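Haloacid delahogenase-like family hydrolase (Xanthomonas campestris pv. campestris, PDB 2PKE) binds magnesium and probably acts as a phosphatase of the haloacid dehalogenase-like superfamily. Local coordinates at residues I13-D19 against R181-N187; V117-A122 against G149-F154; A123-Y128 against W236-R241; G201-Y205 against L243-A247. All blocks are in the same frame, centred on the assembly; numbering follows the deposited sequence.

Contact 1 of 4, residues I13-D19 against R181-N187; sequences IQLVGFD and RFVMIGN. With MG (magnesium ion), chain C.
D19 and N187 reach the same magnesium ion from the ends of two adjacent parallel strands, 15-18 and 182-186. D19 CB lies 3.6 Å from I185 O and also touches G186 CA and the CE methyl of M184, a selenomethionine. CG stands anti to the backbone N (chi1 180°), and this carries the carboxylate out past the strand end. One branch, OD2, binds magnesium at 2.0 Å. The other, OD1, accepts a hydrogen bond from a metal-bound water and forms a salt bridge with K163.

N187 OD1 lies 2.1 Å from the magnesium. It comes within 2.7 Å of D19 OD2, a spacing set by the shared metal and not by a hydrogen bond. T23 OG1 is hydrogen-bonded to both oxygens, and the backbone O of D21 adds another ligand.

Behind the metal runs the parallel ladder, whose last rung joins D19 N to I185 O at 2.8 Å, almost straight at 172°. At its other end R181 O accepts from both Q14 N and L15 N. On one face of the sheet, F182 CE1 comes to 3.5 Å from G17 N, over a backbone with no side chain of its own. On the other, I185 CD1 touches F18 CE2 at 3.5 Å and also V16 CG1. Acidic residues at the C-terminal end of a central parallel strand, in a DxD pattern on magnesium, are characteristic of the HAD Rossmann-like fold.

Contact 2 of 4, residues V117-A122 against G149-F154; sequences VREAVA and GLSDLF
The guanidinium of R118 has L153 CD1 over the centre of one face, 4.3 Å above the plane, and the carboxylate of D152 at its edge. The two planar groups are only 15° from coplanar, and the grip is end-on: NH2 donates to D152 OD2 at 2.8 Å and NH1 to D152 OD1 at 3.1 Å, each oxygen using its syn lone pair. R118 reaches out on a fully extended chain. On the way its CB passes L150 CD2 at 3.9 Å.

Deeper in, V121 CG1 touches both L153 CD1 and F154 CZ, each at 3.6 Å. The F154 ring continues inward to meet that of F18 in strand 15-18, their planes at about 75°.

Helix 117-125 is thus joined to the loop after helix 138-148 in two layers. The salt bridge lies on the solvent side, where water would probably weaken its charge attraction; its directional bonds and the apolar layer beneath fix how helix and loop meet.

Contact 3 of 4, residues A123-Y128 against W236-R241; sequences AIAADY and WPAAVR
I124 is the main bump here: its side chain fits into a hollow on helix 236-250 lined by W236, P237 and V240. Its CG1 lies beside the backbone N (chi1 -69°), and the chain then extends, so that CG1 settles 3.7 Å from P237 CA while CD1 goes further in and touches W236 CB and V240 CG2, both at 3.9 Å. One residue earlier, the small A123 CB meets the rim of the proline ring, 3.9 Å from P237 CG.

The second fit runs the other way, with the bump on helix 236-250. V240 CG1 sits over one face of the Y128 ring as a CH-pi contact, 3.5 Å from the centroid and 24° off the normal. It is displaced toward the CE2 side, where the gap to Y128 CE2 narrows to a tight 3.3 Å. The phenol oxygen beyond is hydrogen-bonded to D244.

No direct hydrogen bond crosses between the segments; near the solvent a water links A123 O, at 2.8 Å, with R241 NH2. Both segments also lean on the central sheet: I124, Y128 and V240 touch V16 of strand 15-18, while W236 and V240 reach I204 of strand 202-205. The end of helix 117-125 and the start of helix 236-250 therefore pack against each other over the same face of the parallel sheet.

Contact 4 of 4, residues G201-Y205 against L243-A247; sequences GWGIY and LDAQA
Apolar contact comes first, and W202 and L243 carry most of it. The two side chains lie alongside one another, pointing opposite ways, which brings L243 CD2 to 3.5 Å from W202 CE3. The other branch of the leucine, CD1, turns to I204, 3.7 Å from its CG1. At the far end of the indole, A247 CB meets W202 CZ2 at 3.6 Å, so leucine and alanine, one helical turn apart, grip the six-membered ring at two places. L243 CD1 also makes a van der Waals contact with the backbone, 3.6 Å from G203 O.

The amide of Q246 packs at the indole edge without bonding to it. Its NE2 lies close to the ring plane and 3.5 Å from W202 CZ3, with the amide plane turned 77° from the ring. The glutamine chain is extended, and its polar atoms are bonded elsewhere: OE1 to R228 and NE2 to P225 O. W202 NE1 likewise donates to E180 O.

Hydrogen bonds between the two segments are absent. Strand and helix run nearly antiparallel, at 158°, with their axes 10.4 Å apart. Chemically, helix 236-250 is held on this strand by apolar contact, while hydrogen bonds to neighbouring parts of the chain hold both the tryptophan and the glutamine, and R226 adds a cation-pi contact to the indole.

Contact 1 lies in the middle of the group and holds the magnesium; the other three adjoin it. Contacts 2 and 3 pack on the face with V16, F18 and I185, F18 CE2 lying 4.1 Å from V121 CG2. Contact 4, its centre about 8 Å from that of contact 1, adds the neighbouring strand: M184 N to W202 O, at 3.0 Å, is a probable hydrogen bond. Contacts 2 and 3 share helix 117-125, and A120 CB packs 3.7 Å from W236 CE3. Contacts 3 and 4 share helix 236-250, where A239 CB lies 3.7 Å from I204 CD1. The W236 side chain comes within about 10 Å of magnesium. Contacts 2 and 4 do not touch; their centres are about 20 Å apart.

Contact 1 of 4, residues I13-D19 against R181-N187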
loop_
_atom_site.group_PDB
_atom_site.type_symbol
_atom_site.label_atom_id
_atom_site.label_comp_id
_atom_site.label_asym_id
_atom_site.label_seq_id
_atom_site.Cartn_x
_atom_site.Cartn_y
_atom_site.Cartn_z
ATOM N N ILE A 13 1.535 -29.279 -6.979
ATOM C CA ILE A 13 1.192 -27.884 -6.688
ATOM C C ILE A 13 1.048 -27.716 -5.158
ATOM O O ILE A 13 0.447 -28.548 -4.493
ATOM C CB ILE A 13 -0.116 -27.462 -7.421
ATOM C CG1 ILE A 13 0.044 -27.445 -8.941
ATOM C CG2 ILE A 13 -0.713 -26.104 -6.860
ATOM C CD1 ILE A 13 1.180 -26.672 -9.433
ATOM N N GLN A 14 1.617 -26.661 -4.596
ATOM C CA GLN A 14 1.561 -26.441 -3.153
ATOM C C GLN A 14 0.836 -25.166 -2.755
ATOM O O GLN A 14 0.435 -25.037 -1.601
ATOM C CB GLN A 14 2.984 -26.389 -2.577
ATOM C CG GLN A 14 3.839 -27.629 -2.815
ATOM C CD GLN A 14 3.395 -28.803 -2.034
ATOM O OE1 GLN A 14 2.705 -28.655 -1.014
ATOM N NE2 GLN A 14 3.804 -30.013 -2.469
ATOM N N LEU A 15 0.678 -24.218 -3.685
ATOM C CA LEU A 15 0.176 -22.913 -3.354
ATOM C C LEU A 15 -0.751 -22.415 -4.450
ATOM O O LEU A 15 -0.442 -22.532 -5.604
ATOM C CB LEU A 15 1.311 -21.924 -3.147
ATOM C CG LEU A 15 0.956 -20.488 -2.786
ATOM C CD1 LEU A 15 0.264 -20.326 -1.402
ATOM C CD2 LEU A 15 2.207 -19.579 -2.828
ATOM N N VAL A 16 -1.906 -21.910 -4.070
ATOM C CA VAL A 16 -2.831 -21.365 -5.035
ATOM C C VAL A 16 -3.037 -19.896 -4.691
ATOM O O VAL A 16 -3.419 -19.559 -3.571
ATOM C CB VAL A 16 -4.144 -22.114 -5.049
ATOM C CG1 VAL A 16 -5.072 -21.510 -6.114
ATOM C CG2 VAL A 16 -3.920 -23.611 -5.291
ATOM N N GLY A 17 -2.763 -19.037 -5.659
ATOM C CA GLY A 17 -2.913 -17.632 -5.487
ATOM C C GLY A 17 -4.210 -17.211 -6.113
ATOM O O GLY A 17 -4.628 -17.805 -7.095
ATOM N N PHE A 18 -4.865 -16.194 -5.528
ATOM C CA PHE A 18 -6.096 -15.671 -6.043
ATOM C C PHE A 18 -5.942 -14.183 -6.242
ATOM O O PHE A 18 -5.491 -13.476 -5.332
ATOM C CB PHE A 18 -7.241 -15.893 -5.049
ATOM C CG PHE A 18 -7.585 -17.338 -4.833
ATOM C CD1 PHE A 18 -6.869 -18.112 -3.953
ATOM C CD2 PHE A 18 -8.612 -17.921 -5.545
ATOM C CE1 PHE A 18 -7.197 -19.460 -3.771
ATOM C CE2 PHE A 18 -8.936 -19.242 -5.350
ATOM C CZ PHE A 18 -8.214 -20.002 -4.453
ATOM N N ASP A 19 -6.391 -13.678 -7.374
ATOM C CA ASP A 19 -6.682 -12.240 -7.512
ATOM C C ASP A 19 -7.914 -11.855 -6.676
ATOM O O ASP A 19 -8.698 -12.709 -6.242
ATOM C CB ASP A 19 -6.915 -11.919 -8.995
ATOM C CG ASP A 19 -7.231 -10.467 -9.272
ATOM O OD1 ASP A 19 -6.581 -9.559 -8.690
ATOM O OD2 ASP A 19 -8.160 -10.203 -10.100
ATOM N N ARG A 181 5.228 -25.145 -8.671
ATOM C CA ARG A 181 4.349 -25.569 -7.610
ATOM C C ARG A 181 3.323 -24.500 -7.221
ATOM O O ARG A 181 2.690 -24.617 -6.184
ATOM C CB ARG A 181 5.171 -25.992 -6.397
ATOM C CG ARG A 181 6.182 -27.047 -6.725
ATOM C CD ARG A 181 6.772 -27.709 -5.489
ATOM N NE ARG A 181 7.969 -28.453 -5.880
ATOM C CZ ARG A 181 9.056 -28.630 -5.139
ATOM N NH1 ARG A 181 9.153 -28.138 -3.917
ATOM N NH2 ARG A 181 10.079 -29.311 -5.641
ATOM N N PHE A 182 3.089 -23.511 -8.103
ATOM C CA PHE A 182 2.166 -22.445 -7.858
ATOM C C PHE A 182 1.197 -22.292 -9.010
ATOM O O PHE A 182 1.604 -22.340 -10.173
ATOM C CB PHE A 182 2.964 -21.166 -7.590
ATOM C CG PHE A 182 2.156 -19.937 -7.517
ATOM C CD1 PHE A 182 1.330 -19.659 -6.441
ATOM C CD2 PHE A 182 2.236 -19.025 -8.534
ATOM C CE1 PHE A 182 0.615 -18.475 -6.399
ATOM C CE2 PHE A 182 1.539 -17.846 -8.495
ATOM C CZ PHE A 182 0.741 -17.559 -7.399
ATOM N N VAL A 183 -0.085 -22.168 -8.661
ATOM C CA VAL A 183 -1.144 -21.823 -9.598
ATOM C C VAL A 183 -1.686 -20.462 -9.185
ATOM O O VAL A 183 -1.952 -20.223 -8.027
ATOM C CB VAL A 183 -2.320 -22.862 -9.600
ATOM C CG1 VAL A 183 -3.321 -22.521 -10.675
ATOM C CG2 VAL A 183 -1.809 -24.299 -9.838
HETATM N N MSE A 184 -1.904 -19.594 -10.160
HETATM C CA MSE A 184 -2.543 -18.299 -9.917
HETATM C C MSE A 184 -3.915 -18.252 -10.597
HETATM O O MSE A 184 -4.009 -18.616 -11.791
HETATM C CB MSE A 184 -1.661 -17.174 -10.442
HETATM C CG MSE A 184 -2.318 -15.787 -10.290
HETATM SE SE MSE A 184 -2.428 -15.069 -8.490
HETATM C CE MSE A 184 -3.273 -13.471 -9.175
ATOM N N ILE A 185 -4.941 -17.794 -9.844
ATOM C CA ILE A 185 -6.321 -17.677 -10.356
ATOM C C ILE A 185 -6.680 -16.213 -10.499
ATOM O O ILE A 185 -6.560 -15.448 -9.547
ATOM C CB ILE A 185 -7.360 -18.371 -9.463
ATOM C CG1 ILE A 185 -7.027 -19.856 -9.252
ATOM C CG2 ILE A 185 -8.781 -18.206 -10.062
ATOM C CD1 ILE A 185 -8.014 -20.598 -8.400
ATOM N N GLY A 186 -7.096 -15.810 -11.695
ATOM C CA GLY A 186 -7.538 -14.448 -11.892
ATOM C C GLY A 186 -8.325 -14.168 -13.150
ATOM O O GLY A 186 -8.494 -15.018 -14.010
ATOM N N ASN A 187 -8.822 -12.946 -13.250
ATOM C CA ASN A 187 -9.665 -12.552 -14.366
ATOM C C ASN A 187 -8.947 -11.844 -15.484
ATOM O O ASN A 187 -9.568 -11.596 -16.508
ATOM C CB ASN A 187 -10.796 -11.654 -13.882
ATOM C CG ASN A 187 -10.318 -10.295 -13.398
ATOM O OD1 ASN A 187 -9.774 -10.189 -12.296
ATOM N ND2 ASN A 187 -10.538 -9.248 -14.198
HETATM MG MG MG C . -8.947 -8.686 -11.115
HETATM O O HOH W 1 -7.705 -7.524 -9.810
HETATM O O HOH W 2 -9.833 -7.205 -12.257
HETATM O O HOH W 3 -7.256 -8.889 -12.473
#

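Contact 2 of 4, residues V117-A122 against G149-F154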
loop_
_atom_site.group_PDB
_atom_site.type_symbol
_atom_site.label_atom_id
_atom_site.label_comp_id
_atom_site.label_asym_id
_atom_site.label_seq_id
_atom_site.Cartn_x
_atom_site.Cartn_y
_atom_site.Cartn_z
ATOM N N VAL A 117 -17.670 -18.435 -4.904
ATOM C CA VAL A 117 -16.270 -18.183 -4.587
ATOM C C VAL A 117 -15.875 -18.772 -3.248
ATOM O O VAL A 117 -14.915 -19.515 -3.159
ATOM C CB VAL A 117 -15.938 -16.697 -4.692
ATOM C CG1 VAL A 117 -14.637 -16.345 -3.977
ATOM C CG2 VAL A 117 -15.882 -16.298 -6.173
ATOM N N ARG A 118 -16.657 -18.516 -2.203
ATOM C CA ARG A 118 -16.278 -18.977 -0.878
ATOM C C ARG A 118 -16.151 -20.475 -0.846
ATOM O O ARG A 118 -15.216 -21.012 -0.201
ATOM C CB ARG A 118 -17.285 -18.480 0.184
ATOM C CG ARG A 118 -16.916 -18.836 1.591
ATOM C CD ARG A 118 -17.767 -18.195 2.682
ATOM N NE ARG A 118 -17.132 -18.775 3.820
ATOM C CZ ARG A 118 -16.208 -18.210 4.567
ATOM N NH1 ARG A 118 -15.951 -16.910 4.538
ATOM N NH2 ARG A 118 -15.635 -18.962 5.469
ATOM N N GLU A 119 -17.071 -21.185 -1.505
ATOM C CA GLU A 119 -17.011 -22.661 -1.489
ATOM C C GLU A 119 -15.784 -23.159 -2.249
ATOM O O GLU A 119 -15.171 -24.080 -1.822
ATOM C CB GLU A 119 -18.254 -23.329 -2.127
ATOM C CG GLU A 119 -19.492 -23.258 -1.228
ATOM C CD GLU A 119 -20.289 -21.954 -1.336
ATOM O OE1 GLU A 119 -19.871 -20.996 -2.059
ATOM O OE2 GLU A 119 -21.366 -21.907 -0.681
ATOM N N ALA A 120 -15.515 -22.569 -3.416
ATOM C CA ALA A 120 -14.317 -22.875 -4.254
ATOM C C ALA A 120 -13.022 -22.708 -3.427
ATOM O O ALA A 120 -12.202 -23.623 -3.323
ATOM C CB ALA A 120 -14.307 -21.963 -5.469
ATOM N N VAL A 121 -12.870 -21.546 -2.790
ATOM C CA VAL A 121 -11.666 -21.243 -1.992
ATOM C C VAL A 121 -11.488 -22.212 -0.825
ATOM O O VAL A 121 -10.375 -22.677 -0.571
ATOM C CB VAL A 121 -11.674 -19.806 -1.398
ATOM C CG1 VAL A 121 -10.430 -19.561 -0.544
ATOM C CG2 VAL A 121 -11.859 -18.710 -2.478
ATOM N N ALA A 122 -12.573 -22.460 -0.079
ATOM C CA ALA A 122 -12.558 -23.414 1.030
ATOM C C ALA A 122 -12.161 -24.796 0.535
ATOM O O ALA A 122 -11.408 -25.528 1.197
ATOM C CB ALA A 122 -14.003 -23.454 1.738
ATOM N N GLY A 149 -15.942 -10.777 3.825
ATOM C CA GLY A 149 -16.208 -11.958 4.636
ATOM C C GLY A 149 -15.234 -13.102 4.436
ATOM O O GLY A 149 -15.219 -14.051 5.214
ATOM N N LEU A 150 -14.360 -13.001 3.430
ATOM C CA LEU A 150 -13.390 -14.059 3.129
ATOM C C LEU A 150 -12.064 -13.996 3.916
ATOM O O LEU A 150 -11.194 -14.780 3.650
ATOM C CB LEU A 150 -13.039 -14.032 1.620
ATOM C CG LEU A 150 -14.181 -14.179 0.592
ATOM C CD1 LEU A 150 -13.651 -13.866 -0.765
ATOM C CD2 LEU A 150 -14.774 -15.581 0.597
ATOM N N SER A 151 -11.918 -13.068 4.865
ATOM C CA SER A 151 -10.691 -12.951 5.708
ATOM C C SER A 151 -10.253 -14.200 6.409
ATOM O O SER A 151 -9.078 -14.436 6.578
ATOM C CB SER A 151 -10.867 -11.888 6.808
ATOM O OG SER A 151 -10.739 -10.628 6.242
ATOM N N ASP A 152 -11.194 -14.981 6.884
ATOM C CA ASP A 152 -10.836 -16.217 7.546
ATOM C C ASP A 152 -10.108 -17.184 6.633
ATOM O O ASP A 152 -9.360 -18.013 7.136
ATOM C CB ASP A 152 -12.058 -16.902 8.197
ATOM C CG ASP A 152 -13.095 -17.324 7.179
ATOM O OD1 ASP A 152 -13.371 -16.564 6.244
ATOM O OD2 ASP A 152 -13.656 -18.415 7.337
ATOM N N LEU A 153 -10.345 -17.120 5.315
ATOM C CA LEU A 153 -9.668 -17.970 4.362
ATOM C C LEU A 153 -8.369 -17.393 3.823
ATOM O O LEU A 153 -7.559 -18.131 3.298
ATOM C CB LEU A 153 -10.563 -18.269 3.142
ATOM C CG LEU A 153 -11.883 -18.998 3.386
ATOM C CD1 LEU A 153 -12.767 -18.970 2.146
ATOM C CD2 LEU A 153 -11.562 -20.439 3.796
ATOM N N PHE A 154 -8.170 -16.087 3.940
ATOM C CA PHE A 154 -6.997 -15.446 3.402
ATOM C C PHE A 154 -6.274 -14.736 4.522
ATOM O O PHE A 154 -6.356 -13.520 4.638
ATOM C CB PHE A 154 -7.373 -14.496 2.284
ATOM C CG PHE A 154 -7.804 -15.200 1.039
ATOM C CD1 PHE A 154 -6.862 -15.910 0.294
ATOM C CD2 PHE A 154 -9.148 -15.169 0.611
ATOM C CE1 PHE A 154 -7.240 -16.583 -0.890
ATOM C CE2 PHE A 154 -9.545 -15.847 -0.568
ATOM C CZ PHE A 154 -8.572 -16.538 -1.328
#

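Contact 3 of 4, residues A123-Y128 against W236-R241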
loop_
_atom_site.group_PDB
_atom_site.type_symbol
_atom_site.label_atom_id
_atom_site.label_comp_id
_atom_site.label_asym_id
_atom_site.label_seq_id
_atom_site.Cartn_x
_atom_site.Cartn_y
_atom_site.Cartn_z
ATOM N N ALA A 123 -12.725 -25.199 -0.608
ATOM C CA ALA A 123 -12.418 -26.522 -1.181
ATOM C C ALA A 123 -10.935 -26.640 -1.524
ATOM O O ALA A 123 -10.293 -27.648 -1.203
ATOM C CB ALA A 123 -13.306 -26.817 -2.433
ATOM N N ILE A 124 -10.387 -25.600 -2.171
ATOM C CA ILE A 124 -8.977 -25.589 -2.536
ATOM C C ILE A 124 -8.098 -25.554 -1.287
ATOM O O ILE A 124 -7.136 -26.329 -1.188
ATOM C CB ILE A 124 -8.644 -24.445 -3.460
ATOM C CG1 ILE A 124 -9.303 -24.702 -4.826
ATOM C CG2 ILE A 124 -7.105 -24.277 -3.571
ATOM C CD1 ILE A 124 -9.496 -23.454 -5.728
ATOM N N ALA A 125 -8.483 -24.720 -0.325
ATOM C CA ALA A 125 -7.689 -24.505 0.885
ATOM C C ALA A 125 -7.561 -25.772 1.710
ATOM O O ALA A 125 -6.705 -25.847 2.554
ATOM C CB ALA A 125 -8.275 -23.423 1.700
ATOM N N ALA A 126 -8.418 -26.754 1.478
ATOM C CA ALA A 126 -8.343 -28.057 2.158
ATOM C C ALA A 126 -7.088 -28.833 1.756
ATOM O O ALA A 126 -6.559 -29.593 2.562
ATOM C CB ALA A 126 -9.618 -28.895 1.849
ATOM N N ASP A 127 -6.610 -28.638 0.519
ATOM C CA ASP A 127 -5.471 -29.409 -0.038
ATOM C C ASP A 127 -4.202 -28.617 -0.371
ATOM O O ASP A 127 -3.157 -29.211 -0.635
ATOM C CB ASP A 127 -5.908 -30.107 -1.335
ATOM C CG ASP A 127 -7.050 -31.060 -1.124
ATOM O OD1 ASP A 127 -6.937 -31.862 -0.207
ATOM O OD2 ASP A 127 -8.053 -31.003 -1.863
ATOM N N TYR A 128 -4.346 -27.291 -0.435
ATOM C CA TYR A 128 -3.305 -26.379 -0.893
ATOM C C TYR A 128 -3.246 -25.172 0.037
ATOM O O TYR A 128 -4.287 -24.793 0.583
ATOM C CB TYR A 128 -3.662 -25.878 -2.279
ATOM C CG TYR A 128 -3.830 -26.994 -3.258
ATOM C CD1 TYR A 128 -2.721 -27.565 -3.863
ATOM C CD2 TYR A 128 -5.079 -27.523 -3.539
ATOM C CE1 TYR A 128 -2.858 -28.633 -4.766
ATOM C CE2 TYR A 128 -5.220 -28.585 -4.465
ATOM C CZ TYR A 128 -4.108 -29.153 -5.047
ATOM O OH TYR A 128 -4.217 -30.253 -5.947
ATOM N N TRP A 236 -13.038 -24.073 -10.218
ATOM C CA TRP A 236 -11.664 -23.826 -9.837
ATOM C C TRP A 236 -11.001 -25.020 -9.134
ATOM O O TRP A 236 -9.847 -25.297 -9.410
ATOM C CB TRP A 236 -11.531 -22.612 -8.910
ATOM C CG TRP A 236 -11.806 -21.257 -9.509
ATOM C CD1 TRP A 236 -11.843 -20.936 -10.811
ATOM C CD2 TRP A 236 -11.983 -20.034 -8.785
ATOM N NE1 TRP A 236 -12.087 -19.588 -10.973
ATOM C CE2 TRP A 236 -12.188 -19.007 -9.744
ATOM C CE3 TRP A 236 -12.101 -19.717 -7.417
ATOM C CZ2 TRP A 236 -12.423 -17.676 -9.382
ATOM C CZ3 TRP A 236 -12.350 -18.411 -7.053
ATOM C CH2 TRP A 236 -12.490 -17.391 -8.030
ATOM N N PRO A 237 -11.689 -25.658 -8.156
ATOM C CA PRO A 237 -11.038 -26.755 -7.431
ATOM C C PRO A 237 -10.640 -27.911 -8.368
ATOM O O PRO A 237 -9.491 -28.383 -8.306
ATOM C CB PRO A 237 -12.101 -27.151 -6.374
ATOM C CG PRO A 237 -12.975 -25.925 -6.233
ATOM C CD PRO A 237 -13.039 -25.372 -7.598
ATOM N N ALA A 238 -11.537 -28.292 -9.274
ATOM C CA ALA A 238 -11.239 -29.324 -10.298
ATOM C C ALA A 238 -10.044 -28.932 -11.189
ATOM O O ALA A 238 -9.207 -29.764 -11.540
ATOM C CB ALA A 238 -12.498 -29.606 -11.181
ATOM N N ALA A 239 -9.976 -27.660 -11.534
ATOM C CA ALA A 239 -8.914 -27.118 -12.394
ATOM C C ALA A 239 -7.596 -27.172 -11.672
ATOM O O ALA A 239 -6.618 -27.563 -12.264
ATOM C CB ALA A 239 -9.245 -25.681 -12.894
ATOM N N VAL A 240 -7.592 -26.847 -10.383
ATOM C CA VAL A 240 -6.366 -26.909 -9.570
ATOM C C VAL A 240 -5.845 -28.346 -9.537
ATOM O O VAL A 240 -4.636 -28.596 -9.739
ATOM C CB VAL A 240 -6.574 -26.358 -8.127
ATOM C CG1 VAL A 240 -5.333 -26.760 -7.161
ATOM C CG2 VAL A 240 -6.795 -24.860 -8.180
ATOM N N ARG A 241 -6.769 -29.283 -9.310
ATOM C CA ARG A 241 -6.437 -30.683 -9.241
ATOM C C ARG A 241 -5.868 -31.187 -10.559
ATOM O O ARG A 241 -4.975 -32.014 -10.547
ATOM C CB ARG A 241 -7.667 -31.506 -8.927
ATOM C CG ARG A 241 -8.075 -31.452 -7.529
ATOM C CD ARG A 241 -9.376 -32.217 -7.292
ATOM N NE ARG A 241 -9.977 -31.579 -6.160
ATOM C CZ ARG A 241 -11.162 -30.986 -6.140
ATOM N NH1 ARG A 241 -11.997 -31.044 -7.187
ATOM N NH2 ARG A 241 -11.524 -30.387 -5.010
HETATM O O HOH W 4 -9.092 -29.227 -3.186
#

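Contact 4 of 4, residues G201-Y205 against L243-A247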
loop_
_atom_site.group_PDB
_atom_site.type_symbol
_atom_site.label_atom_id
_atom_site.label_comp_id
_atom_site.label_asym_id
_atom_site.label_seq_id
_atom_site.Cartn_x
_atom_site.Cartn_y
_atom_site.Cartn_z
ATOM N N GLY A 201 5.037 -20.876 -13.848
ATOM C CA GLY A 201 3.877 -21.293 -13.025
ATOM C C GLY A 201 2.708 -21.735 -13.873
ATOM O O GLY A 201 2.821 -21.942 -15.089
ATOM N N TRP A 202 1.588 -21.887 -13.206
ATOM C CA TRP A 202 0.375 -22.362 -13.788
ATOM C C TRP A 202 -0.690 -21.333 -13.547
ATOM O O TRP A 202 -0.593 -20.522 -12.658
ATOM C CB TRP A 202 -0.064 -23.676 -13.150
ATOM C CG TRP A 202 1.018 -24.724 -13.140
ATOM C CD1 TRP A 202 1.990 -24.869 -12.223
ATOM C CD2 TRP A 202 1.203 -25.767 -14.092
ATOM N NE1 TRP A 202 2.787 -25.936 -12.531
ATOM C CE2 TRP A 202 2.324 -26.519 -13.670
ATOM C CE3 TRP A 202 0.534 -26.151 -15.259
ATOM C CZ2 TRP A 202 2.822 -27.596 -14.394
ATOM C CZ3 TRP A 202 1.033 -27.241 -15.981
ATOM C CH2 TRP A 202 2.152 -27.960 -15.530
ATOM N N GLY A 203 -1.713 -21.371 -14.388
ATOM C CA GLY A 203 -2.721 -20.349 -14.422
ATOM C C GLY A 203 -4.113 -20.907 -14.545
ATOM O O GLY A 203 -4.353 -21.876 -15.258
ATOM N N ILE A 204 -5.036 -20.266 -13.862
ATOM C CA ILE A 204 -6.463 -20.424 -14.116
ATOM C C ILE A 204 -7.058 -19.036 -14.458
ATOM O O ILE A 204 -6.958 -18.080 -13.674
ATOM C CB ILE A 204 -7.179 -21.027 -12.937
ATOM C CG1 ILE A 204 -6.710 -22.487 -12.737
ATOM C CG2 ILE A 204 -8.708 -20.932 -13.101
ATOM C CD1 ILE A 204 -7.135 -23.053 -11.359
ATOM N N TYR A 205 -7.666 -18.978 -15.627
ATOM C CA TYR A 205 -8.244 -17.788 -16.216
ATOM C C TYR A 205 -9.758 -17.834 -16.160
ATOM O O TYR A 205 -10.377 -18.660 -16.817
ATOM C CB TYR A 205 -7.821 -17.697 -17.638
ATOM C CG TYR A 205 -8.392 -16.528 -18.420
ATOM C CD1 TYR A 205 -8.431 -15.260 -17.864
ATOM C CD2 TYR A 205 -8.847 -16.692 -19.726
ATOM C CE1 TYR A 205 -8.925 -14.179 -18.591
ATOM C CE2 TYR A 205 -9.350 -15.640 -20.460
ATOM C CZ TYR A 205 -9.393 -14.383 -19.887
ATOM O OH TYR A 205 -9.862 -13.296 -20.594
ATOM N N LEU A 243 -4.362 -29.368 -12.904
ATOM C CA LEU A 243 -3.045 -28.754 -13.054
ATOM C C LEU A 243 -2.027 -29.465 -12.191
ATOM O O LEU A 243 -0.907 -29.718 -12.642
ATOM C CB LEU A 243 -3.095 -27.254 -12.780
ATOM C CG LEU A 243 -3.800 -26.462 -13.929
ATOM C CD1 LEU A 243 -4.100 -25.008 -13.419
ATOM C CD2 LEU A 243 -2.990 -26.492 -15.202
ATOM N N ASP A 244 -2.422 -29.807 -10.970
ATOM C CA ASP A 244 -1.579 -30.550 -10.092
ATOM C C ASP A 244 -1.217 -31.901 -10.661
ATOM O O ASP A 244 -0.091 -32.329 -10.518
ATOM C CB ASP A 244 -2.261 -30.698 -8.751
ATOM C CG ASP A 244 -1.363 -31.312 -7.678
ATOM O OD1 ASP A 244 -0.192 -31.628 -7.913
ATOM O OD2 ASP A 244 -1.880 -31.488 -6.579
ATOM N N ALA A 245 -2.165 -32.580 -11.287
ATOM C CA ALA A 245 -1.890 -33.890 -11.877
ATOM C C ALA A 245 -0.831 -33.776 -12.983
ATOM O O ALA A 245 0.113 -34.532 -13.009
ATOM C CB ALA A 245 -3.153 -34.513 -12.406
ATOM N N GLN A 246 -1.008 -32.794 -13.864
ATOM C CA GLN A 246 -0.091 -32.494 -14.973
ATOM C C GLN A 246 1.307 -32.168 -14.445
ATOM O O GLN A 246 2.320 -32.682 -14.932
ATOM C CB GLN A 246 -0.683 -31.310 -15.744
ATOM C CG GLN A 246 0.066 -30.887 -17.021
ATOM C CD GLN A 246 -0.675 -29.791 -17.855
ATOM O OE1 GLN A 246 -1.850 -29.507 -17.645
ATOM N NE2 GLN A 246 0.065 -29.158 -18.777
ATOM N N ALA A 247 1.351 -31.336 -13.410
ATOM C CA ALA A 247 2.631 -30.913 -12.797
ATOM C C ALA A 247 3.420 -32.106 -12.238
ATOM O O ALA A 247 4.663 -32.228 -12.378
ATOM C CB ALA A 247 2.344 -29.878 -11.672
#